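Local coordinates for protein GDP-6-deoxy-D-mannose reductase (Pseudomonas aeruginosa, PDB 6X3B) that binds NADPH and probably uses it to reduce the 4-keto sugar of GDP-4-dehydro-6-deoxy-D-mannose, yielding GDP-rhamnose for lipopolysaccharide O-antigen, at residues Y58-P63 and V77-G82; L102-L107 and F120-S125. All blocks are in the same frame, centred on the assembly; numbering follows the deposited sequence.

Interaction 1. Residues Y58-P63 and V77-G82; sequences YDLLEP and VIHLAG. With NDP (NADPH dihydro-nicotinamide-adenine-dinucleotide phosphate), chain E.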
ATOM      1  N   TYR A  58     -10.642  24.228  -1.037  1.00 25.92           N
ATOM      2  CA  TYR A  58     -11.121  22.962  -0.506  1.00 26.67           C
ATOM      3  C   TYR A  58     -10.006  22.292   0.276  1.00 21.30           C
ATOM      4  O   TYR A  58      -8.821  22.591   0.108  1.00 23.35           O
ATOM      5  CB  TYR A  58     -11.663  22.044  -1.624  1.00 23.74           C
ATOM      6  CG  TYR A  58     -10.631  21.667  -2.659  1.00 26.13           C
ATOM      7  CD1 TYR A  58     -10.411  22.466  -3.781  1.00 23.92           C
ATOM      8  CD2 TYR A  58      -9.870  20.516  -2.508  1.00 24.28           C
ATOM      9  CE1 TYR A  58      -9.457  22.122  -4.719  1.00 27.37           C
ATOM     10  CE2 TYR A  58      -8.923  20.160  -3.435  1.00 28.19           C
ATOM     11  CZ  TYR A  58      -8.724  20.955  -4.544  1.00 25.68           C
ATOM     12  OH  TYR A  58      -7.761  20.593  -5.442  1.00 24.04           O
ATOM     13  N   ASP A  59     -10.419  21.407   1.172  1.00 24.71           N
ATOM     14  CA  ASP A  59      -9.518  20.618   1.997  1.00 23.31           C
ATOM     15  C   ASP A  59      -9.888  19.154   1.806  1.00 19.41           C
ATOM     16  O   ASP A  59     -11.011  18.755   2.121  1.00 23.40           O
ATOM     17  CB  ASP A  59      -9.631  21.021   3.469  1.00 26.17           C
ATOM     18  CG  ASP A  59      -8.511  20.455   4.315  1.00 33.19           C
ATOM     19  OD1 ASP A  59      -8.002  19.359   3.984  1.00 25.45           O
ATOM     20  OD2 ASP A  59      -8.144  21.112   5.313  1.00 35.71           O
ATOM     21  N   LEU A  60      -8.932  18.356   1.333  1.00 22.19           N
ATOM     22  CA  LEU A  60      -9.187  16.942   1.084  1.00 22.07           C
ATOM     23  C   LEU A  60      -9.517  16.186   2.360  1.00 26.70           C
ATOM     24  O   LEU A  60     -10.168  15.129   2.296  1.00 21.56           O
ATOM     25  CB  LEU A  60      -7.984  16.325   0.377  1.00 23.50           C
ATOM     26  CG  LEU A  60      -7.852  16.757  -1.089  1.00 26.11           C
ATOM     27  CD1 LEU A  60      -6.521  16.365  -1.681  1.00 30.42           C
ATOM     28  CD2 LEU A  60      -8.980  16.178  -1.914  1.00 25.33           C
ATOM     29  N   LEU A  61      -9.099  16.709   3.513  1.00 20.10           N
ATOM     30  CA  LEU A  61      -9.476  16.156   4.806  1.00 27.24           C
ATOM     31  C   LEU A  61     -10.922  16.439   5.193  1.00 25.82           C
ATOM     32  O   LEU A  61     -11.390  15.867   6.181  1.00 27.97           O
ATOM     33  CB  LEU A  61      -8.564  16.726   5.890  1.00 22.60           C
ATOM     34  CG  LEU A  61      -7.084  16.357   5.785  1.00 25.59           C
ATOM     35  CD1 LEU A  61      -6.284  17.128   6.817  1.00 32.01           C
ATOM     36  CD2 LEU A  61      -6.923  14.873   5.998  1.00 22.63           C
ATOM     37  N   GLU A  62     -11.628  17.317   4.480  1.00 23.05           N
ATOM     38  CA  GLU A  62     -12.971  17.742   4.880  1.00 22.57           C
ATOM     39  C   GLU A  62     -13.959  17.417   3.763  1.00 25.61           C
ATOM     40  O   GLU A  62     -14.105  18.204   2.816  1.00 23.50           O
ATOM     41  CB  GLU A  62     -12.997  19.240   5.199  1.00 28.39           C
ATOM     42  CG  GLU A  62     -12.832  19.581   6.679  1.00 40.32           C
ATOM     43  CD  GLU A  62     -14.082  19.291   7.531  1.00 50.63           C
ATOM     44  OE1 GLU A  62     -15.221  19.450   7.034  1.00 52.36           O
ATOM     45  OE2 GLU A  62     -13.919  18.901   8.711  1.00 58.02           O
ATOM     46  N   PRO A  63     -14.655  16.279   3.826  1.00 25.26           N
ATOM     47  CA  PRO A  63     -15.590  15.921   2.745  1.00 28.43           C
ATOM     48  C   PRO A  63     -16.616  16.997   2.408  1.00 29.81           C
ATOM     49  O   PRO A  63     -16.980  17.131   1.233  1.00 28.46           O
ATOM     50  CB  PRO A  63     -16.252  14.644   3.281  1.00 30.36           C
ATOM     51  CG  PRO A  63     -15.192  14.006   4.126  1.00 28.76           C
ATOM     52  CD  PRO A  63     -14.454  15.170   4.777  1.00 30.66           C
ATOM     53  N   VAL A  77      -9.439  13.303 -14.166  1.00 19.79           N
ATOM     54  CA  VAL A  77      -8.920  13.942 -12.970  1.00 19.94           C
ATOM     55  C   VAL A  77      -7.446  13.587 -12.878  1.00 19.48           C
ATOM     56  O   VAL A  77      -7.079  12.431 -13.095  1.00 20.45           O
ATOM     57  CB  VAL A  77      -9.688  13.472 -11.721  1.00 17.37           C
ATOM     58  CG1 VAL A  77      -9.079  14.059 -10.449  1.00 17.17           C
ATOM     59  CG2 VAL A  77     -11.160  13.888 -11.848  1.00 20.99           C
ATOM     60  N   ILE A  78      -6.598  14.580 -12.613  1.00 15.46           N
ATOM     61  CA  ILE A  78      -5.208  14.348 -12.222  1.00 15.44           C
ATOM     62  C   ILE A  78      -5.086  14.778 -10.774  1.00 22.34           C
ATOM     63  O   ILE A  78      -5.404  15.927 -10.430  1.00 18.98           O
ATOM     64  CB  ILE A  78      -4.204  15.106 -13.099  1.00 19.73           C
ATOM     65  CG1 ILE A  78      -4.342  14.698 -14.563  1.00 18.68           C
ATOM     66  CG2 ILE A  78      -2.755  14.812 -12.621  1.00 18.79           C
ATOM     67  CD1 ILE A  78      -3.374  15.432 -15.441  1.00 17.75           C
ATOM     68  N   HIS A  79      -4.664  13.854  -9.917  1.00 17.43           N
ATOM     69  CA  HIS A  79      -4.652  14.084  -8.484  1.00 17.88           C
ATOM     70  C   HIS A  79      -3.194  14.288  -8.087  1.00 18.83           C
ATOM     71  O   HIS A  79      -2.437  13.323  -7.968  1.00 17.36           O
ATOM     72  CB  HIS A  79      -5.307  12.909  -7.746  1.00 18.03           C
ATOM     73  CG  HIS A  79      -5.255  13.022  -6.251  1.00 19.48           C
ATOM     74  ND1 HIS A  79      -5.391  14.224  -5.582  1.00 16.75           N
ATOM     75  CD2 HIS A  79      -5.066  12.077  -5.296  1.00 18.65           C
ATOM     76  CE1 HIS A  79      -5.303  14.008  -4.279  1.00 20.74           C
ATOM     77  NE2 HIS A  79      -5.102  12.714  -4.076  1.00 20.73           N
ATOM     78  N   LEU A  80      -2.809  15.557  -7.911  1.00 20.30           N
ATOM     79  CA  LEU A  80      -1.488  15.969  -7.468  1.00 19.17           C
ATOM     80  C   LEU A  80      -1.425  16.300  -5.987  1.00 18.64           C
ATOM     81  O   LEU A  80      -0.354  16.180  -5.387  1.00 22.57           O
ATOM     82  CB  LEU A  80      -1.029  17.218  -8.240  1.00 15.75           C
ATOM     83  CG  LEU A  80      -0.838  17.160  -9.755  1.00 22.05           C
ATOM     84  CD1 LEU A  80      -0.782  18.581 -10.357  1.00 15.64           C
ATOM     85  CD2 LEU A  80       0.450  16.409 -10.060  1.00 22.91           C
ATOM     86  N   ALA A  81      -2.537  16.704  -5.385  1.00 20.14           N
ATOM     87  CA  ALA A  81      -2.503  17.353  -4.079  1.00 18.57           C
ATOM     88  C   ALA A  81      -2.099  16.395  -2.963  1.00 24.51           C
ATOM     89  O   ALA A  81      -2.493  15.223  -2.942  1.00 21.33           O
ATOM     90  CB  ALA A  81      -3.864  17.952  -3.747  1.00 20.93           C
ATOM     91  N   GLY A  82      -1.343  16.906  -2.007  1.00 17.69           N
ATOM     92  CA  GLY A  82      -0.987  16.100  -0.859  1.00 22.91           C
ATOM     93  C   GLY A  82       0.180  16.690  -0.095  1.00 22.30           C
ATOM     94  O   GLY A  82       0.659  17.789  -0.382  1.00 18.11           O
TER
HETATM   95  PA  NDP E 401       3.487  20.624  -3.556  1.00 21.80           P
HETATM   96  O1A NDP E 401       3.737  20.267  -2.129  1.00 23.53           O
HETATM   97  O2A NDP E 401       4.302  21.710  -4.172  1.00 22.50           O
HETATM   98  O5B NDP E 401       1.932  20.947  -3.762  1.00 27.13           O
HETATM   99  C5B NDP E 401       0.955  20.217  -2.982  1.00 20.47           C
HETATM  100  C4B NDP E 401      -0.425  20.707  -3.341  1.00 20.02           C
HETATM  101  O4B NDP E 401      -1.411  19.962  -2.581  1.00 22.91           O
HETATM  102  C3B NDP E 401      -0.707  22.190  -3.059  1.00 22.43           C
HETATM  103  O3B NDP E 401      -1.454  22.776  -4.118  1.00 22.16           O
HETATM  104  C2B NDP E 401      -1.492  22.144  -1.755  1.00 21.46           C
HETATM  105  O2B NDP E 401      -2.366  23.266  -1.655  1.00 26.18           O
HETATM  106  C1B NDP E 401      -2.289  20.862  -1.949  1.00 19.96           C
HETATM  107  N9A NDP E 401      -2.761  20.267  -0.707  1.00 21.41           N
HETATM  108  C8A NDP E 401      -1.991  19.820   0.338  1.00 17.72           C
HETATM  109  N7A NDP E 401      -2.693  19.336   1.331  1.00 19.45           N
HETATM  110  C5A NDP E 401      -4.010  19.473   0.918  1.00 20.24           C
HETATM  111  C6A NDP E 401      -5.236  19.147   1.525  1.00 22.50           C
HETATM  112  N6A NDP E 401      -5.294  18.594   2.734  1.00 21.00           N
HETATM  113  N1A NDP E 401      -6.376  19.415   0.846  1.00 22.93           N
HETATM  114  C2A NDP E 401      -6.270  19.974  -0.366  1.00 20.34           C
HETATM  115  N3A NDP E 401      -5.177  20.325  -1.039  1.00 21.88           N
HETATM  116  C4A NDP E 401      -4.065  20.046  -0.337  1.00 17.17           C
HETATM  117  O3  NDP E 401       3.648  19.307  -4.453  1.00 26.26           O
HETATM  118  PN  NDP E 401       4.382  19.087  -5.859  1.00 20.98           P
HETATM  119  O1N NDP E 401       3.686  19.912  -6.890  1.00 20.71           O
HETATM  120  O2N NDP E 401       5.848  19.281  -5.666  1.00 22.22           O
HETATM  121  O5D NDP E 401       4.083  17.536  -6.127  1.00 23.08           O
HETATM  122  C5D NDP E 401       2.943  17.177  -6.943  1.00 21.17           C
HETATM  123  C4D NDP E 401       2.749  15.682  -6.886  1.00 20.26           C
HETATM  124  O4D NDP E 401       3.928  15.032  -7.426  1.00 21.16           O
HETATM  125  C3D NDP E 401       2.542  15.091  -5.484  1.00 22.64           C
HETATM  126  O3D NDP E 401       1.587  14.039  -5.506  1.00 21.25           O
HETATM  127  C2D NDP E 401       3.944  14.595  -5.139  1.00 23.21           C
HETATM  128  O2D NDP E 401       3.940  13.548  -4.180  1.00 19.46           O
HETATM  129  C1D NDP E 401       4.449  14.115  -6.495  1.00 21.46           C
HETATM  130  N1N NDP E 401       5.939  14.131  -6.589  1.00 23.98           N
HETATM  131  C2N NDP E 401       6.628  15.311  -6.681  1.00 20.99           C
HETATM  132  C3N NDP E 401       7.975  15.341  -6.921  1.00 24.23           C
HETATM  133  C7N NDP E 401       8.686  16.627  -6.749  1.00 32.54           C
HETATM  134  O7N NDP E 401       9.914  16.670  -6.875  1.00 27.43           O
HETATM  135  N7N NDP E 401       7.972  17.706  -6.463  1.00 26.16           N
HETATM  136  C4N NDP E 401       8.648  14.079  -7.340  1.00 26.82           C
HETATM  137  C5N NDP E 401       7.825  12.873  -7.151  1.00 25.21           C
HETATM  138  C6N NDP E 401       6.645  12.953  -6.581  1.00 22.78           C
HETATM  139  P2B NDP E 401      -1.982  24.199  -0.394  1.00 31.55           P
HETATM  140  O1X NDP E 401      -2.982  25.336  -0.408  1.00 34.59           O
HETATM  141  O2X NDP E 401      -2.107  23.344   0.850  1.00 43.01           O
HETATM  142  O3X NDP E 401      -0.564  24.681  -0.615  1.00 33.57           O
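Asp-59 OD1 is gripped by two N-H groups. One is Leu-61 N, 2.9 Å from Asp-59 OD1, which comes in 37° out of the carboxylate plane and closes an Asx turn. The other is the adenine amino group of NADPH, with N6A 3.1 Å from Asp-59 OD1. This is the adenine end of the Rossmann-fold cofactor site. Asp-59 CG stands anti to the backbone N (chi1 -167°), which turns the carboxylate toward N6A of the adenine. Beside it, Leu-60 N gives an almost straight bond of 2.8 Å to N1A of NADPH. The adenine is thus bonded at N6A and at N1A. Asp-59 to Glu-62 form a type I turn, with Glu-62 N bonded to Asp-59 O. Segment 77-82 continues past its strand as a loop alongside the adenine ribose. Gly-82 N donates to the adenine-ribose oxygen O4B, and Leu-80 O accepts from O3D of the nicotinamide ribose. The two segments meet through one methyl group. Leu-60 CD1 lies 3.7 Å from Ala-81 CB. His-79 ND1 is hydrogen-bonded to Thr-28 OG1 and NE2 to Thr-104 OG1, which holds the rotation of the imidazole. At its edge, near the ring plane, Leu-60 CD1 sits 3.7 Å from His-79 CE1.

Interaction 2. Residues L102-L107 and F120-S125; sequences LGTLNL and FLYISS. With NDP (NADPH dihydro-nicotinamide-adenine-dinucleotide phosphate), chain E.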
ATOM      1  N   LEU A 102      -6.327   9.049   3.160  1.00 17.13           N
ATOM      2  CA  LEU A 102      -7.722   9.362   3.445  1.00 19.99           C
ATOM      3  C   LEU A 102      -8.200  10.546   2.608  1.00 19.43           C
ATOM      4  O   LEU A 102      -9.373  10.602   2.230  1.00 20.37           O
ATOM      5  CB  LEU A 102      -7.909   9.626   4.941  1.00 19.27           C
ATOM      6  CG  LEU A 102      -8.065   8.351   5.793  1.00 23.21           C
ATOM      7  CD1 LEU A 102      -9.280   7.556   5.323  1.00 23.27           C
ATOM      8  CD2 LEU A 102      -6.837   7.458   5.719  1.00 24.88           C
ATOM      9  N   GLY A 103      -7.313  11.495   2.307  1.00 18.60           N
ATOM     10  CA  GLY A 103      -7.696  12.590   1.425  1.00 19.11           C
ATOM     11  C   GLY A 103      -8.011  12.102   0.019  1.00 22.17           C
ATOM     12  O   GLY A 103      -8.963  12.566  -0.617  1.00 19.96           O
ATOM     13  N   THR A 104      -7.220  11.155  -0.480  1.00 18.43           N
ATOM     14  CA  THR A 104      -7.520  10.567  -1.779  1.00 21.36           C
ATOM     15  C   THR A 104      -8.850   9.824  -1.747  1.00 16.53           C
ATOM     16  O   THR A 104      -9.664   9.939  -2.677  1.00 16.65           O
ATOM     17  CB  THR A 104      -6.374   9.654  -2.188  1.00 18.41           C
ATOM     18  OG1 THR A 104      -5.214  10.472  -2.393  1.00 18.55           O
ATOM     19  CG2 THR A 104      -6.724   8.880  -3.479  1.00 14.88           C
ATOM     20  N   LEU A 105      -9.115   9.102  -0.660  1.00 20.26           N
ATOM     21  CA  LEU A 105     -10.398   8.426  -0.529  1.00 18.15           C
ATOM     22  C   LEU A 105     -11.546   9.424  -0.499  1.00 22.49           C
ATOM     23  O   LEU A 105     -12.586   9.204  -1.135  1.00 17.42           O
ATOM     24  CB  LEU A 105     -10.423   7.565   0.728  1.00 16.89           C
ATOM     25  CG  LEU A 105     -11.808   6.982   1.040  1.00 20.82           C
ATOM     26  CD1 LEU A 105     -12.256   5.916  -0.003  1.00 23.09           C
ATOM     27  CD2 LEU A 105     -11.835   6.409   2.444  1.00 24.46           C
ATOM     28  N   ASN A 106     -11.393  10.527   0.250  1.00 21.29           N
ATOM     29  CA  ASN A 106     -12.465  11.513   0.266  1.00 17.75           C
ATOM     30  C   ASN A 106     -12.712  12.067  -1.128  1.00 17.77           C
ATOM     31  O   ASN A 106     -13.866  12.233  -1.543  1.00 20.42           O
ATOM     32  CB  ASN A 106     -12.149  12.650   1.248  1.00 18.76           C
ATOM     33  CG  ASN A 106     -12.179  12.197   2.686  1.00 27.11           C
ATOM     34  OD1 ASN A 106     -12.842  11.209   3.023  1.00 22.21           O
ATOM     35  ND2 ASN A 106     -11.467  12.921   3.552  1.00 20.52           N
ATOM     36  N   LEU A 107     -11.644  12.365  -1.867  1.00 19.45           N
ATOM     37  CA  LEU A 107     -11.808  12.830  -3.246  1.00 19.26           C
ATOM     38  C   LEU A 107     -12.543  11.797  -4.101  1.00 18.41           C
ATOM     39  O   LEU A 107     -13.466  12.133  -4.850  1.00 18.79           O
ATOM     40  CB  LEU A 107     -10.444  13.140  -3.844  1.00 17.83           C
ATOM     41  CG  LEU A 107     -10.426  13.468  -5.331  1.00 16.90           C
ATOM     42  CD1 LEU A 107     -11.182  14.780  -5.578  1.00 19.73           C
ATOM     43  CD2 LEU A 107      -8.967  13.568  -5.753  1.00 14.38           C
ATOM     44  N   PHE A 120      -9.093   8.579 -13.882  1.00 14.37           N
ATOM     45  CA  PHE A 120      -8.473   9.093 -12.669  1.00 18.74           C
ATOM     46  C   PHE A 120      -6.993   8.747 -12.723  1.00 20.78           C
ATOM     47  O   PHE A 120      -6.629   7.575 -12.606  1.00 18.31           O
ATOM     48  CB  PHE A 120      -9.118   8.491 -11.420  1.00 18.30           C
ATOM     49  CG  PHE A 120      -8.712   9.178 -10.142  1.00 18.42           C
ATOM     50  CD1 PHE A 120      -7.521   8.848  -9.513  1.00 16.50           C
ATOM     51  CD2 PHE A 120      -9.530  10.145  -9.577  1.00 18.74           C
ATOM     52  CE1 PHE A 120      -7.137   9.485  -8.318  1.00 19.40           C
ATOM     53  CE2 PHE A 120      -9.165  10.785  -8.373  1.00 17.75           C
ATOM     54  CZ  PHE A 120      -7.976  10.470  -7.759  1.00 16.85           C
ATOM     55  N   LEU A 121      -6.136   9.758 -12.873  1.00 14.02           N
ATOM     56  CA  LEU A 121      -4.698   9.536 -12.890  1.00 13.90           C
ATOM     57  C   LEU A 121      -4.140   9.937 -11.521  1.00 16.07           C
ATOM     58  O   LEU A 121      -4.135  11.121 -11.161  1.00 16.21           O
ATOM     59  CB  LEU A 121      -4.041  10.321 -14.023  1.00 18.35           C
ATOM     60  CG  LEU A 121      -2.512  10.414 -13.958  1.00 16.71           C
ATOM     61  CD1 LEU A 121      -1.865   9.008 -14.037  1.00 19.04           C
ATOM     62  CD2 LEU A 121      -1.982  11.321 -15.073  1.00 17.63           C
ATOM     63  N   TYR A 122      -3.692   8.943 -10.758  1.00 14.99           N
ATOM     64  CA  TYR A 122      -3.107   9.170  -9.450  1.00 15.10           C
ATOM     65  C   TYR A 122      -1.612   9.391  -9.621  1.00 18.36           C
ATOM     66  O   TYR A 122      -0.939   8.604 -10.294  1.00 17.82           O
ATOM     67  CB  TYR A 122      -3.355   7.990  -8.511  1.00 14.39           C
ATOM     68  CG  TYR A 122      -2.654   8.224  -7.218  1.00 15.29           C
ATOM     69  CD1 TYR A 122      -3.098   9.220  -6.361  1.00 14.39           C
ATOM     70  CD2 TYR A 122      -1.488   7.531  -6.894  1.00 17.63           C
ATOM     71  CE1 TYR A 122      -2.439   9.486  -5.171  1.00 20.06           C
ATOM     72  CE2 TYR A 122      -0.820   7.784  -5.707  1.00 15.96           C
ATOM     73  CZ  TYR A 122      -1.300   8.779  -4.859  1.00 18.48           C
ATOM     74  OH  TYR A 122      -0.651   9.051  -3.672  1.00 19.14           O
ATOM     75  N   ILE A 123      -1.097  10.473  -9.040  1.00 13.65           N
ATOM     76  CA  ILE A 123       0.314  10.802  -9.148  1.00 13.40           C
ATOM     77  C   ILE A 123       0.999  10.275  -7.891  1.00 20.63           C
ATOM     78  O   ILE A 123       0.815  10.814  -6.789  1.00 18.20           O
ATOM     79  CB  ILE A 123       0.550  12.309  -9.347  1.00 16.08           C
ATOM     80  CG1 ILE A 123      -0.092  12.797 -10.670  1.00 15.18           C
ATOM     81  CG2 ILE A 123       2.055  12.620  -9.390  1.00 18.54           C
ATOM     82  CD1 ILE A 123       0.099  11.829 -11.885  1.00 16.26           C
ATOM     83  N   SER A 124       1.787   9.212  -8.068  1.00 16.90           N
ATOM     84  CA  SER A 124       2.551   8.597  -6.987  1.00 16.88           C
ATOM     85  C   SER A 124       3.963   9.170  -6.989  1.00 18.17           C
ATOM     86  O   SER A 124       4.139  10.383  -7.144  1.00 16.30           O
ATOM     87  CB  SER A 124       2.539   7.068  -7.156  1.00 18.08           C
ATOM     88  OG  SER A 124       3.186   6.389  -6.084  1.00 16.72           O
ATOM     89  N   SER A 125       4.975   8.323  -6.825  1.00 17.03           N
ATOM     90  CA  SER A 125       6.362   8.774  -6.786  1.00 17.57           C
ATOM     91  C   SER A 125       7.285   7.587  -7.005  1.00 17.95           C
ATOM     92  O   SER A 125       7.006   6.495  -6.518  1.00 17.55           O
ATOM     93  CB  SER A 125       6.705   9.430  -5.448  1.00 18.80           C
ATOM     94  OG  SER A 125       8.111   9.605  -5.345  1.00 20.18           O
TER
HETATM   95  PA  NDP E 401       3.487  20.624  -3.556  1.00 21.80           P
HETATM   96  O1A NDP E 401       3.737  20.267  -2.129  1.00 23.53           O
HETATM   97  O2A NDP E 401       4.302  21.710  -4.172  1.00 22.50           O
HETATM   98  O5B NDP E 401       1.932  20.947  -3.762  1.00 27.13           O
HETATM   99  C5B NDP E 401       0.955  20.217  -2.982  1.00 20.47           C
HETATM  100  C4B NDP E 401      -0.425  20.707  -3.341  1.00 20.02           C
HETATM  101  O4B NDP E 401      -1.411  19.962  -2.581  1.00 22.91           O
HETATM  102  C3B NDP E 401      -0.707  22.190  -3.059  1.00 22.43           C
HETATM  103  O3B NDP E 401      -1.454  22.776  -4.118  1.00 22.16           O
HETATM  104  C2B NDP E 401      -1.492  22.144  -1.755  1.00 21.46           C
HETATM  105  O2B NDP E 401      -2.366  23.266  -1.655  1.00 26.18           O
HETATM  106  C1B NDP E 401      -2.289  20.862  -1.949  1.00 19.96           C
HETATM  107  N9A NDP E 401      -2.761  20.267  -0.707  1.00 21.41           N
HETATM  108  C8A NDP E 401      -1.991  19.820   0.338  1.00 17.72           C
HETATM  109  N7A NDP E 401      -2.693  19.336   1.331  1.00 19.45           N
HETATM  110  C5A NDP E 401      -4.010  19.473   0.918  1.00 20.24           C
HETATM  111  C6A NDP E 401      -5.236  19.147   1.525  1.00 22.50           C
HETATM  112  N6A NDP E 401      -5.294  18.594   2.734  1.00 21.00           N
HETATM  113  N1A NDP E 401      -6.376  19.415   0.846  1.00 22.93           N
HETATM  114  C2A NDP E 401      -6.270  19.974  -0.366  1.00 20.34           C
HETATM  115  N3A NDP E 401      -5.177  20.325  -1.039  1.00 21.88           N
HETATM  116  C4A NDP E 401      -4.065  20.046  -0.337  1.00 17.17           C
HETATM  117  O3  NDP E 401       3.648  19.307  -4.453  1.00 26.26           O
HETATM  118  PN  NDP E 401       4.382  19.087  -5.859  1.00 20.98           P
HETATM  119  O1N NDP E 401       3.686  19.912  -6.890  1.00 20.71           O
HETATM  120  O2N NDP E 401       5.848  19.281  -5.666  1.00 22.22           O
HETATM  121  O5D NDP E 401       4.083  17.536  -6.127  1.00 23.08           O
HETATM  122  C5D NDP E 401       2.943  17.177  -6.943  1.00 21.17           C
HETATM  123  C4D NDP E 401       2.749  15.682  -6.886  1.00 20.26           C
HETATM  124  O4D NDP E 401       3.928  15.032  -7.426  1.00 21.16           O
HETATM  125  C3D NDP E 401       2.542  15.091  -5.484  1.00 22.64           C
HETATM  126  O3D NDP E 401       1.587  14.039  -5.506  1.00 21.25           O
HETATM  127  C2D NDP E 401       3.944  14.595  -5.139  1.00 23.21           C
HETATM  128  O2D NDP E 401       3.940  13.548  -4.180  1.00 19.46           O
HETATM  129  C1D NDP E 401       4.449  14.115  -6.495  1.00 21.46           C
HETATM  130  N1N NDP E 401       5.939  14.131  -6.589  1.00 23.98           N
HETATM  131  C2N NDP E 401       6.628  15.311  -6.681  1.00 20.99           C
HETATM  132  C3N NDP E 401       7.975  15.341  -6.921  1.00 24.23           C
HETATM  133  C7N NDP E 401       8.686  16.627  -6.749  1.00 32.54           C
HETATM  134  O7N NDP E 401       9.914  16.670  -6.875  1.00 27.43           O
HETATM  135  N7N NDP E 401       7.972  17.706  -6.463  1.00 26.16           N
HETATM  136  C4N NDP E 401       8.648  14.079  -7.340  1.00 26.82           C
HETATM  137  C5N NDP E 401       7.825  12.873  -7.151  1.00 25.21           C
HETATM  138  C6N NDP E 401       6.645  12.953  -6.581  1.00 22.78           C
HETATM  139  P2B NDP E 401      -1.982  24.199  -0.394  1.00 31.55           P
HETATM  140  O1X NDP E 401      -2.982  25.336  -0.408  1.00 34.59           O
HETATM  141  O2X NDP E 401      -2.107  23.344   0.850  1.00 43.01           O
HETATM  142  O3X NDP E 401      -0.564  24.681  -0.615  1.00 33.57           O
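Helix segment 102-107 packs against strand 120-123, and their closest CA atoms, those of Thr-104 and Tyr-122, are 9.0 Å apart. This is the helix-on-sheet packing of a Rossmann fold. Leu-107 and Phe-120 make the apolar part. Leu-107 CD2 lies in the plane of the Phe-120 ring, at its edge, 3.8 Å from Phe-120 CZ and equally close to CE2. Phe-120 CG is anti to the backbone N (chi1 -169°), and the ring reaches out from the sheet to the helix. Thr-104 and Tyr-122 cross at about a right angle. Thr-104 OG1 comes obliquely to the phenol ring, 4.0 Å from Tyr-122 CE1. That hydroxyl is buried, but it bonds to His-79 NE2 and to Asn-100 O of its own helix. At the end of the strand and just beyond it, the chain lines the NADPH site. Ile-123 CG2 is 3.6 Å from O4D of the nicotinamide ribose, and Ser-125 CB is 3.7 Å from C6N of the nicotinamide ring. Leu-102 and Leu-105 pack on Gln-98 and Ala-94 of the second subunit. Strand 119-123 pairs in parallel with strands 76-79 and 172-182, and helix 150-169 touches both Thr-104 and Tyr-122.

Both contacts are buried, and they join along one sheet. Strands 76-79 and 119-123 are parallel neighbours, with Val-77 O 2.8 Å from Leu-121 N in a probable hydrogen bond. The side chains also meet: through the hydrogen bond of His-79 to Thr-104, strand 76-79 reaches helix 93-114, and His-79 CB packs on Phe-120 CZ. His-79 therefore belongs to interaction 1 yet ties it to the helix of interaction 2. Both direct contacts are small. In interaction 1 they are apolar or ring-edge and centre on Leu-60 CD1, while its segments bond NADPH three times at the adenosine and once at the nicotinamide ribose. Interaction 2 is mainly helix-to-sheet packing, and its strand end meets the nicotinamide half.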